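Local structure of restriction endonuclease (Mycobacterium sp., 4F0Q) at residues F115-S121 against R199-N203; L136-H142 against A182-L187; H298-L303 against S436-Y441; A317-W323 against F335-D340. The protein probably cleaves DNA in response to cytosine methylation, acting as a tetrameric, modification-dependent restriction endonuclease. One frame throughout, in Å; residues are numbered along the deposited sequence.

Overall arrangement
Contacts 1 and 2 belong to the N-terminal part of the chain, contacts 3 and 4 to the endonuclease part. Contacts 1 and 2 lie about 19 Å apart between centres. They are joined through strands 175-193 and 200-210, neighbours in one sheet. Contacts 3 and 4 are about 17 Å apart between centres and touch, with Glu301 O 3.7 Å from Phe335 CD1. The magnesium ion is bound at Asp334, Gln355 and Ala356. The side chain of His298 in contact 3 is about 7 Å from the magnesium ion. The side chain of Phe335 in contact 4 is about 8 Å from the magnesium ion. Contacts 2 and 4 are about 31 Å apart between centres, and both touch the second subunit.

Contact 1: F115-S121 against R199-N203; sequences FGDHKPS and RSFPN
Asn203 OD1 is approached by two donors, both weakly. His118 N reaches it across the contact at 3.4 Å with a bent N-H angle of 144°. Asn132 ND2 of the same chain is the second. The amide's other end, Asn203 ND2, bonds to Gln192 OE1 on strand 175-193, which helps fix the rotation of the group. The His118 ring lies over the preceding peptide, Pro202-Asn203. Its CG is anti to the backbone N (chi1 -165°), which sets one ring face on Pro202 O, only 3.0 Å from His118 CD2. Pro202 CG comes to 3.8 Å from His118 NE2. Further along, Pro120 sits on the Phe201 ring. Pro120 CD makes a CH-pi contact 4.0 Å from the Phe201 centroid, and Pro120 CG is 3.6 Å from Phe201 CE1. His118 O meets the same ring obliquely at Phe201 CE2. At the exposed end Pro120 O stands over a face of the Arg199 guanidinium, 3.1 Å from Arg199 NH2. The angle is too poor for a hydrogen bond. Just beyond, Gly116 bonds through its backbone to Leu204. Between the two segments themselves, proline, histidine and phenylalanine packing therefore outweighs direct hydrogen bonding.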
# COMPACT_ATOMS: atom_id res chain seq x y z
N PHE A 115 -12.51 20.45 -16.33
CA PHE A 115 -13.36 21.36 -15.58
C PHE A 115 -14.44 21.99 -16.46
O PHE A 115 -14.20 22.26 -17.64
CB PHE A 115 -12.53 22.45 -14.90
CG PHE A 115 -11.59 21.92 -13.85
CD1 PHE A 115 -10.31 21.49 -14.19
CD2 PHE A 115 -11.98 21.84 -12.53
CE1 PHE A 115 -9.45 21.00 -13.23
CE2 PHE A 115 -11.13 21.35 -11.56
CZ PHE A 115 -9.86 20.93 -11.91
N GLY A 116 -15.61 22.23 -15.88
CA GLY A 116 -16.75 22.73 -16.62
C GLY A 116 -16.63 24.16 -17.11
O GLY A 116 -15.55 24.75 -17.09
N ASP A 117 -17.76 24.73 -17.54
CA ASP A 117 -17.77 26.07 -18.12
C ASP A 117 -18.45 27.10 -17.23
O ASP A 117 -18.83 28.17 -17.70
CB ASP A 117 -18.44 26.05 -19.50
CG ASP A 117 -19.94 25.82 -19.41
OD1 ASP A 117 -20.38 25.08 -18.51
OD2 ASP A 117 -20.68 26.39 -20.24
N HIS A 118 -18.59 26.78 -15.95
CA HIS A 118 -19.16 27.73 -14.99
C HIS A 118 -18.20 28.90 -14.83
O HIS A 118 -16.98 28.71 -14.72
CB HIS A 118 -19.41 27.06 -13.65
CG HIS A 118 -20.31 27.84 -12.73
ND1 HIS A 118 -21.62 27.49 -12.51
CD2 HIS A 118 -20.08 28.94 -11.99
CE1 HIS A 118 -22.16 28.35 -11.67
NE2 HIS A 118 -21.25 29.24 -11.34
N LYS A 119 -18.74 30.12 -14.82
CA LYS A 119 -17.92 31.32 -14.77
C LYS A 119 -18.14 32.08 -13.46
O LYS A 119 -19.14 31.87 -12.78
CB LYS A 119 -18.24 32.22 -15.97
CG LYS A 119 -17.82 31.63 -17.31
CD LYS A 119 -17.97 32.64 -18.43
CE LYS A 119 -17.50 32.07 -19.76
NZ LYS A 119 -17.62 33.06 -20.86
N PRO A 120 -17.18 32.95 -13.09
CA PRO A 120 -17.33 33.78 -11.89
C PRO A 120 -18.58 34.67 -11.93
O PRO A 120 -19.13 34.99 -10.87
CB PRO A 120 -16.08 34.66 -11.92
CG PRO A 120 -15.07 33.84 -12.64
CD PRO A 120 -15.84 33.08 -13.69
N SER A 121 -19.02 35.04 -13.12
CA SER A 121 -20.17 35.92 -13.27
C SER A 121 -21.48 35.15 -13.39
O SER A 121 -22.56 35.75 -13.47
CB SER A 121 -19.99 36.84 -14.48
OG SER A 121 -19.86 36.08 -15.67
N ARG A 199 -12.22 36.47 -7.66
CA ARG A 199 -13.55 35.93 -7.44
C ARG A 199 -13.55 34.41 -7.31
O ARG A 199 -12.76 33.72 -7.96
CB ARG A 199 -14.51 36.36 -8.55
CG ARG A 199 -14.68 37.86 -8.67
CD ARG A 199 -15.80 38.22 -9.64
NE ARG A 199 -17.10 37.78 -9.16
CZ ARG A 199 -18.25 38.03 -9.77
NH1 ARG A 199 -18.27 38.72 -10.90
NH2 ARG A 199 -19.39 37.58 -9.26
N SER A 200 -14.43 33.89 -6.47
CA SER A 200 -14.57 32.45 -6.29
C SER A 200 -15.93 31.98 -6.79
O SER A 200 -16.90 32.72 -6.75
CB SER A 200 -14.39 32.07 -4.81
OG SER A 200 -13.10 32.43 -4.35
N PHE A 201 -15.99 30.74 -7.28
CA PHE A 201 -17.21 30.24 -7.90
C PHE A 201 -17.27 28.72 -7.94
O PHE A 201 -16.24 28.06 -8.07
CB PHE A 201 -17.34 30.80 -9.32
CG PHE A 201 -16.22 30.40 -10.24
CD1 PHE A 201 -15.04 31.12 -10.27
CD2 PHE A 201 -16.36 29.32 -11.09
CE1 PHE A 201 -14.01 30.76 -11.11
CE2 PHE A 201 -15.33 28.95 -11.94
CZ PHE A 201 -14.15 29.67 -11.95
N PRO A 202 -18.48 28.15 -7.83
CA PRO A 202 -18.66 26.70 -7.96
C PRO A 202 -18.43 26.25 -9.39
O PRO A 202 -18.47 27.07 -10.31
CB PRO A 202 -20.13 26.50 -7.57
CG PRO A 202 -20.78 27.80 -7.90
CD PRO A 202 -19.75 28.85 -7.57
N ASN A 203 -18.21 24.95 -9.58
CA ASN A 203 -17.94 24.39 -10.89
C ASN A 203 -17.97 22.86 -10.83
O ASN A 203 -18.02 22.28 -9.74
CB ASN A 203 -16.57 24.86 -11.41
CG ASN A 203 -16.41 24.66 -12.91
OD1 ASN A 203 -17.39 24.57 -13.64
ND2 ASN A 203 -15.17 24.59 -13.36
O HOH W 1 -16.92 34.13 -8.70

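Contact 2: L136-H142 against A182-L187; sequences LEAARLH and AIIERL
His142 and Ile184 form the close-packed end of this contact. The first torsion of His142 (chi1 -78°) turns its CG away from the carbonyl carbon, and one ring face then meets Ile184. Ile184 CG1 makes a CH-pi contact 4.2 Å from the His142 centroid, 15° off the ring normal. Ile183 CG2 comes in at the ring edge, 3.4 Å from His142 ND1. The far nitrogen, His142 NE2, bonds to Pro154 O, which fixes how the ring is turned. The tip of Ile184 reaches on to the helix, where its CD1 is 4.0 Å from Ala138 CB. The neighbouring Ala139 CB is 3.7 Å from Leu187 CD1. Leu136 CD2 is equally close to Leu187 CD2, the two leucines crossing at about a right angle. The side chains of Ile184 and Leu187 also touch Leu206 of strand 200-210, and Ile184 touches Leu208. Between the backbones the fit is less direct, and a water joins them. It donates to Ala139 O at 3.3 Å and to Ile184 O at 3.2 Å. Beyond Ile184, Glu185 and Arg186 form a classic beta bulge opposite Asp207. The helix packs on a curled sheet, at 88° to strand 182-187. This N-terminal region belongs to a PUA-related family, so an SRA-like fold is probable.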
# COMPACT_ATOMS: atom_id res chain seq x y z
N LEU A 136 -23.85 17.20 -17.42
CA LEU A 136 -24.72 16.51 -16.47
C LEU A 136 -25.67 15.56 -17.20
O LEU A 136 -25.84 14.40 -16.80
CB LEU A 136 -25.52 17.52 -15.64
CG LEU A 136 -24.74 18.28 -14.56
CD1 LEU A 136 -25.57 19.42 -14.00
CD2 LEU A 136 -24.32 17.33 -13.45
N GLU A 137 -26.27 16.06 -18.28
CA GLU A 137 -27.16 15.25 -19.11
C GLU A 137 -26.43 14.04 -19.68
O GLU A 137 -27.03 12.98 -19.86
CB GLU A 137 -27.76 16.09 -20.24
CG GLU A 137 -28.82 17.08 -19.78
CD GLU A 137 -29.32 17.97 -20.89
OE1 GLU A 137 -28.62 18.08 -21.93
OE2 GLU A 137 -30.41 18.57 -20.74
N ALA A 138 -25.14 14.20 -19.95
CA ALA A 138 -24.31 13.09 -20.40
C ALA A 138 -23.98 12.17 -19.23
O ALA A 138 -23.96 10.95 -19.38
CB ALA A 138 -23.04 13.60 -21.06
N ALA A 139 -23.71 12.76 -18.07
CA ALA A 139 -23.35 12.01 -16.87
C ALA A 139 -24.46 11.07 -16.46
O ALA A 139 -24.21 9.98 -15.93
CB ALA A 139 -23.01 12.96 -15.74
N ARG A 140 -25.70 11.48 -16.71
CA ARG A 140 -26.86 10.63 -16.45
C ARG A 140 -26.78 9.31 -17.23
O ARG A 140 -27.21 8.27 -16.74
CB ARG A 140 -28.15 11.38 -16.80
CG ARG A 140 -29.40 10.53 -16.82
CD ARG A 140 -29.70 9.91 -15.46
NE ARG A 140 -30.89 9.07 -15.52
CZ ARG A 140 -30.87 7.77 -15.81
NH1 ARG A 140 -29.72 7.16 -16.06
NH2 ARG A 140 -32.01 7.08 -15.84
N LEU A 141 -26.22 9.37 -18.43
CA LEU A 141 -26.18 8.21 -19.31
C LEU A 141 -24.87 7.43 -19.25
O LEU A 141 -24.83 6.24 -19.56
CB LEU A 141 -26.49 8.62 -20.76
CG LEU A 141 -27.91 9.13 -21.01
CD1 LEU A 141 -28.07 9.57 -22.45
CD2 LEU A 141 -28.93 8.06 -20.65
N HIS A 142 -23.79 8.11 -18.86
CA HIS A 142 -22.50 7.45 -18.70
C HIS A 142 -22.48 6.61 -17.42
O HIS A 142 -21.58 5.80 -17.21
CB HIS A 142 -21.37 8.48 -18.68
CG HIS A 142 -21.00 8.98 -20.04
ND1 HIS A 142 -19.77 8.73 -20.62
CD2 HIS A 142 -21.70 9.71 -20.95
CE1 HIS A 142 -19.73 9.29 -21.82
NE2 HIS A 142 -20.88 9.89 -22.04
N ALA A 182 -13.87 9.56 -24.59
CA ALA A 182 -13.82 9.40 -23.14
C ALA A 182 -15.18 9.07 -22.51
O ALA A 182 -16.23 9.45 -23.03
CB ALA A 182 -13.24 10.66 -22.50
N ILE A 183 -15.12 8.36 -21.40
CA ILE A 183 -16.30 8.09 -20.58
C ILE A 183 -16.21 8.93 -19.32
O ILE A 183 -15.15 9.04 -18.71
CB ILE A 183 -16.37 6.61 -20.16
CG1 ILE A 183 -16.24 5.69 -21.38
CG2 ILE A 183 -17.65 6.32 -19.40
CD1 ILE A 183 -16.30 4.22 -21.04
N ILE A 184 -17.33 9.54 -18.93
CA ILE A 184 -17.37 10.27 -17.67
C ILE A 184 -17.30 9.28 -16.51
O ILE A 184 -18.31 8.67 -16.13
CB ILE A 184 -18.64 11.13 -17.54
CG1 ILE A 184 -18.71 12.14 -18.68
CG2 ILE A 184 -18.67 11.84 -16.20
CD1 ILE A 184 -19.89 13.08 -18.59
N GLU A 185 -16.10 9.10 -15.96
CA GLU A 185 -15.90 8.17 -14.86
C GLU A 185 -16.39 8.77 -13.55
O GLU A 185 -16.97 8.08 -12.71
CB GLU A 185 -14.43 7.77 -14.74
CG GLU A 185 -14.17 6.73 -13.66
CD GLU A 185 -12.70 6.38 -13.54
OE1 GLU A 185 -11.85 7.18 -13.97
OE2 GLU A 185 -12.40 5.29 -13.01
N ARG A 186 -16.16 10.07 -13.38
CA ARG A 186 -16.63 10.75 -12.18
C ARG A 186 -17.01 12.20 -12.46
O ARG A 186 -16.42 12.84 -13.32
CB ARG A 186 -15.59 10.66 -11.06
CG ARG A 186 -16.13 11.03 -9.68
CD ARG A 186 -15.16 10.63 -8.57
NE ARG A 186 -13.89 11.34 -8.66
CZ ARG A 186 -12.94 11.28 -7.73
NH1 ARG A 186 -13.11 10.52 -6.66
NH2 ARG A 186 -11.81 11.96 -7.89
N LEU A 187 -18.00 12.70 -11.74
CA LEU A 187 -18.40 14.10 -11.85
C LEU A 187 -18.70 14.64 -10.46
O LEU A 187 -19.63 14.19 -9.80
CB LEU A 187 -19.63 14.25 -12.76
CG LEU A 187 -20.02 15.66 -13.21
CD1 LEU A 187 -20.69 15.60 -14.58
CD2 LEU A 187 -20.94 16.34 -12.21
O HOH W 2 -21.11 9.69 -14.86

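Contact 3: H298-L303 against S436-Y441; sequences HAFELL and STVDEY
Helices 298-303 and 436-440 cross at 115° with their axes 8.1 Å apart, and pass closest near Ala299 and Thr437. They join the first helix of the PD-(D/E)XK-type nuclease fold to the last helix of the chain. The small side chain of Ala299 permits the close approach. Thr437 CB lies 3.5 Å from Ala299 O. Its methyl, Thr437 CG2, lies against Leu303 CB at 3.7 Å. The hydroxyl is placed between the backbone N and the carbonyl carbon (chi1 62°). There it donates to Leu434 O in its own helix and also bonds to Tyr293 OH. Leu302 points across with one branch only. Its CD2 presses on the backbone at Glu440 and Tyr441, 3.6 Å from both Glu440 C and Tyr441 N. It also meets Tyr441 CB at 4.0 Å. The carboxylate of Glu440 turns to Arg306 for a salt bridge. Tyr441 folds back over the start of segment 298-303. One face of its ring receives the backbone of Ala299, whose N is 4.0 Å from Tyr441 CG. His298 CB meets the same ring obliquely at Tyr441 CD1. No hydrogen bond links the two segments, so this is plain packing, though it lies close to the metal site. The His298 ring turns toward Glu301, one turn along its own helix. His298 ND1 donates to Glu301 OE1 at 2.8 Å and arrives from above the carboxylate plane.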
# COMPACT_ATOMS: atom_id res chain seq x y z
N HIS A 298 11.99 22.07 9.43
CA HIS A 298 10.82 21.38 9.96
C HIS A 298 9.50 22.04 9.58
O HIS A 298 8.46 21.38 9.51
CB HIS A 298 10.95 21.22 11.48
CG HIS A 298 12.22 20.56 11.90
ND1 HIS A 298 12.36 19.20 11.99
CD2 HIS A 298 13.43 21.09 12.25
CE1 HIS A 298 13.59 18.90 12.38
NE2 HIS A 298 14.26 20.03 12.54
N ALA A 299 9.54 23.34 9.32
CA ALA A 299 8.38 24.03 8.77
C ALA A 299 8.12 23.49 7.37
O ALA A 299 6.97 23.29 6.97
CB ALA A 299 8.63 25.53 8.72
N PHE A 300 9.20 23.24 6.64
CA PHE A 300 9.11 22.61 5.33
C PHE A 300 8.64 21.17 5.47
O PHE A 300 8.01 20.64 4.56
CB PHE A 300 10.45 22.67 4.60
CG PHE A 300 10.41 22.05 3.23
CD1 PHE A 300 9.85 22.74 2.16
CD2 PHE A 300 10.93 20.79 3.01
CE1 PHE A 300 9.81 22.18 0.90
CE2 PHE A 300 10.89 20.22 1.75
CZ PHE A 300 10.33 20.91 0.69
N GLU A 301 8.94 20.55 6.60
CA GLU A 301 8.43 19.21 6.88
C GLU A 301 6.91 19.22 7.05
O GLU A 301 6.21 18.35 6.53
CB GLU A 301 9.12 18.61 8.11
CG GLU A 301 10.60 18.33 7.92
CD GLU A 301 11.27 17.79 9.17
OE1 GLU A 301 10.64 17.83 10.24
OE2 GLU A 301 12.43 17.33 9.08
N LEU A 302 6.41 20.22 7.78
CA LEU A 302 4.97 20.37 7.97
C LEU A 302 4.27 20.66 6.64
O LEU A 302 3.25 20.04 6.31
CB LEU A 302 4.68 21.49 8.97
CG LEU A 302 3.20 21.73 9.31
CD1 LEU A 302 2.58 20.47 9.90
CD2 LEU A 302 3.05 22.90 10.26
N LEU A 303 4.83 21.61 5.90
CA LEU A 303 4.32 21.93 4.57
C LEU A 303 4.29 20.69 3.68
O LEU A 303 3.34 20.48 2.94
CB LEU A 303 5.17 23.02 3.90
CG LEU A 303 4.77 23.33 2.46
CD1 LEU A 303 3.39 23.97 2.40
CD2 LEU A 303 5.80 24.20 1.77
N SER A 436 1.77 29.80 8.54
CA SER A 436 1.10 28.71 9.23
C SER A 436 2.09 27.58 9.52
O SER A 436 2.16 27.08 10.65
CB SER A 436 -0.07 28.18 8.41
OG SER A 436 -0.67 27.05 9.03
N THR A 437 2.86 27.21 8.51
CA THR A 437 3.85 26.14 8.66
C THR A 437 4.95 26.51 9.66
O THR A 437 5.42 25.66 10.41
CB THR A 437 4.51 25.77 7.31
OG1 THR A 437 5.20 26.90 6.77
CG2 THR A 437 3.45 25.30 6.32
N VAL A 438 5.35 27.78 9.66
CA VAL A 438 6.37 28.25 10.59
C VAL A 438 5.85 28.26 12.03
O VAL A 438 6.57 27.89 12.96
CB VAL A 438 6.87 29.66 10.21
CG1 VAL A 438 7.79 30.22 11.30
CG2 VAL A 438 7.60 29.62 8.88
N ASP A 439 4.60 28.65 12.20
CA ASP A 439 4.03 28.81 13.54
C ASP A 439 3.51 27.51 14.15
O ASP A 439 3.38 27.40 15.37
CB ASP A 439 2.90 29.84 13.52
CG ASP A 439 3.39 31.23 13.17
OD1 ASP A 439 4.52 31.58 13.55
OD2 ASP A 439 2.63 31.98 12.51
N GLU A 440 3.21 26.52 13.31
CA GLU A 440 2.53 25.32 13.81
C GLU A 440 3.31 24.01 13.69
O GLU A 440 2.76 22.94 13.95
CB GLU A 440 1.16 25.18 13.13
CG GLU A 440 0.26 26.39 13.30
CD GLU A 440 -1.09 26.21 12.63
OE1 GLU A 440 -1.38 25.09 12.17
OE2 GLU A 440 -1.86 27.19 12.56
N TYR A 441 4.58 24.08 13.31
CA TYR A 441 5.35 22.85 13.12
C TYR A 441 5.78 22.19 14.44
O TYR A 441 5.89 20.97 14.52
CB TYR A 441 6.56 23.07 12.20
CG TYR A 441 7.75 23.76 12.83
CD1 TYR A 441 8.73 23.03 13.49
CD2 TYR A 441 7.90 25.13 12.75
CE1 TYR A 441 9.83 23.65 14.06
CE2 TYR A 441 9.00 25.77 13.32
CZ TYR A 441 9.95 25.02 13.97
OH TYR A 441 11.04 25.64 14.54

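Contact 4: A317-W323 against F335-D340; sequences ARYKEGW and FIGRID
Tyr319 lies across Ile339 at about a right angle, the two sharing one face of an antiparallel beta hairpin. The hairpin makes the first two strands of the five-stranded sheet of the PD-(D/E)XK-type nuclease. With CG anti to the backbone N (chi1 -169°), the Tyr319 ring runs along the neighbouring strand. Tyr319 CD2 touches Ile339 CG1 at 3.6 Å. Tyr319 OH ends 3.2 Å from Gly337 CA, so the hydroxyl lies close against the glycine backbone. Phe312 of helix 297-314 meets the same tyrosine with its ring nearly parallel. The other face carries charge. Lys320 and Arg338 form a hydrogen-bonded pair, with Lys320 N giving a short bond to Arg338 O. The lysine chain bends twice and crosses Asp340 at about a right angle. Its NZ meets Asp340 OD2 at 2.7 Å, nearly along the C-O axis, in a salt bridge. Arg338 NH2 is 3.7 Å from Lys320 NZ, and Asp340 probably offsets these two like charges. Lys320 CG lies in the guanidinium plane, at its edge. On this face too, Trp323 and Ile336 run side by side. Ile336 CB stands over the indole, 4.2 Å from the centroid of the five-membered ring. Gly322 and Trp323 both face Ile336, forming a classic beta bulge. Glu321, in the first strand of the hairpin, forms a salt bridge with Arg247 of the second subunit. At the bulge Ile336 N donates to Trp323 O at 2.9 Å with an N-H...O angle of 170°.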
# COMPACT_ATOMS: atom_id res chain seq x y z
N ALA A 317 -7.76 9.01 -2.59
CA ALA A 317 -7.29 8.29 -1.41
C ALA A 317 -7.63 9.03 -0.13
O ALA A 317 -7.33 10.22 0.01
CB ALA A 317 -5.78 8.06 -1.50
N ARG A 318 -8.26 8.33 0.81
CA ARG A 318 -8.64 8.93 2.08
C ARG A 318 -7.46 8.98 3.05
O ARG A 318 -7.13 8.00 3.70
CB ARG A 318 -9.83 8.19 2.70
CG ARG A 318 -11.07 8.21 1.80
CD ARG A 318 -12.31 7.71 2.52
NE ARG A 318 -12.48 8.34 3.83
CZ ARG A 318 -13.10 9.50 4.03
NH1 ARG A 318 -13.61 10.18 3.01
NH2 ARG A 318 -13.20 9.98 5.27
N TYR A 319 -6.84 10.15 3.13
CA TYR A 319 -5.63 10.32 3.92
C TYR A 319 -5.96 10.83 5.32
O TYR A 319 -6.84 11.67 5.50
CB TYR A 319 -4.69 11.29 3.19
CG TYR A 319 -3.29 11.36 3.76
CD1 TYR A 319 -2.98 12.27 4.77
CD2 TYR A 319 -2.28 10.54 3.28
CE1 TYR A 319 -1.70 12.34 5.29
CE2 TYR A 319 -1.00 10.61 3.79
CZ TYR A 319 -0.72 11.51 4.79
OH TYR A 319 0.56 11.59 5.31
N LYS A 320 -5.24 10.31 6.31
CA LYS A 320 -5.41 10.75 7.69
C LYS A 320 -4.14 11.42 8.19
O LYS A 320 -3.05 10.84 8.11
CB LYS A 320 -5.80 9.58 8.60
CG LYS A 320 -7.06 8.85 8.17
CD LYS A 320 -8.25 9.80 8.11
CE LYS A 320 -9.48 9.09 7.54
NZ LYS A 320 -9.87 7.91 8.38
N GLU A 321 -4.28 12.64 8.69
CA GLU A 321 -3.14 13.41 9.20
C GLU A 321 -2.55 12.78 10.45
O GLU A 321 -3.26 12.55 11.44
CB GLU A 321 -3.56 14.85 9.47
CG GLU A 321 -2.53 15.68 10.21
CD GLU A 321 -2.99 17.10 10.47
OE1 GLU A 321 -2.54 17.70 11.47
OE2 GLU A 321 -3.80 17.61 9.68
N GLY A 322 -1.25 12.50 10.42
CA GLY A 322 -0.57 11.89 11.55
C GLY A 322 0.20 12.91 12.37
O GLY A 322 -0.40 13.64 13.17
N TRP A 323 1.51 12.96 12.18
CA TRP A 323 2.35 13.89 12.94
C TRP A 323 3.73 14.11 12.33
O TRP A 323 4.05 13.56 11.28
CB TRP A 323 2.51 13.41 14.39
CG TRP A 323 3.21 12.09 14.51
CD1 TRP A 323 4.56 11.88 14.56
CD2 TRP A 323 2.60 10.80 14.61
NE1 TRP A 323 4.82 10.54 14.68
CE2 TRP A 323 3.64 9.85 14.71
CE3 TRP A 323 1.27 10.35 14.62
CZ2 TRP A 323 3.39 8.49 14.82
CZ3 TRP A 323 1.03 8.99 14.73
CH2 TRP A 323 2.09 8.08 14.83
N PHE A 335 7.83 12.80 8.59
CA PHE A 335 6.44 12.82 9.05
C PHE A 335 5.70 11.51 8.80
O PHE A 335 6.10 10.70 7.97
CB PHE A 335 5.67 14.01 8.46
CG PHE A 335 5.60 14.01 6.96
CD1 PHE A 335 6.57 14.66 6.21
CD2 PHE A 335 4.56 13.39 6.29
CE1 PHE A 335 6.51 14.68 4.83
CE2 PHE A 335 4.50 13.40 4.91
CZ PHE A 335 5.47 14.05 4.18
N ILE A 336 4.62 11.31 9.55
CA ILE A 336 3.82 10.09 9.46
C ILE A 336 2.37 10.43 9.16
O ILE A 336 1.81 11.38 9.71
CB ILE A 336 3.90 9.28 10.78
CG1 ILE A 336 5.34 8.87 11.07
CG2 ILE A 336 3.01 8.05 10.72
CD1 ILE A 336 5.91 7.90 10.06
N GLY A 337 1.76 9.65 8.26
CA GLY A 337 0.35 9.76 7.95
C GLY A 337 -0.26 8.39 7.76
O GLY A 337 0.38 7.38 8.05
N ARG A 338 -1.50 8.34 7.28
CA ARG A 338 -2.18 7.06 7.10
C ARG A 338 -3.25 7.13 6.01
O ARG A 338 -3.99 8.11 5.91
CB ARG A 338 -2.82 6.60 8.41
CG ARG A 338 -3.38 5.19 8.35
CD ARG A 338 -4.19 4.86 9.60
NE ARG A 338 -5.43 5.63 9.66
CZ ARG A 338 -6.36 5.49 10.61
NH1 ARG A 338 -6.18 4.61 11.58
NH2 ARG A 338 -7.46 6.23 10.58
N ILE A 339 -3.32 6.08 5.19
CA ILE A 339 -4.36 5.99 4.17
C ILE A 339 -5.25 4.79 4.43
O ILE A 339 -4.76 3.69 4.69
CB ILE A 339 -3.76 5.87 2.76
CG1 ILE A 339 -2.86 7.07 2.45
CG2 ILE A 339 -4.86 5.75 1.71
CD1 ILE A 339 -2.22 7.01 1.08
N ASP A 340 -6.56 4.99 4.38
CA ASP A 340 -7.50 3.88 4.54
C ASP A 340 -7.86 3.31 3.17
O ASP A 340 -8.72 3.83 2.47
CB ASP A 340 -8.75 4.34 5.28
CG ASP A 340 -8.47 4.76 6.70
OD1 ASP A 340 -7.48 4.26 7.28
OD2 ASP A 340 -9.23 5.58 7.25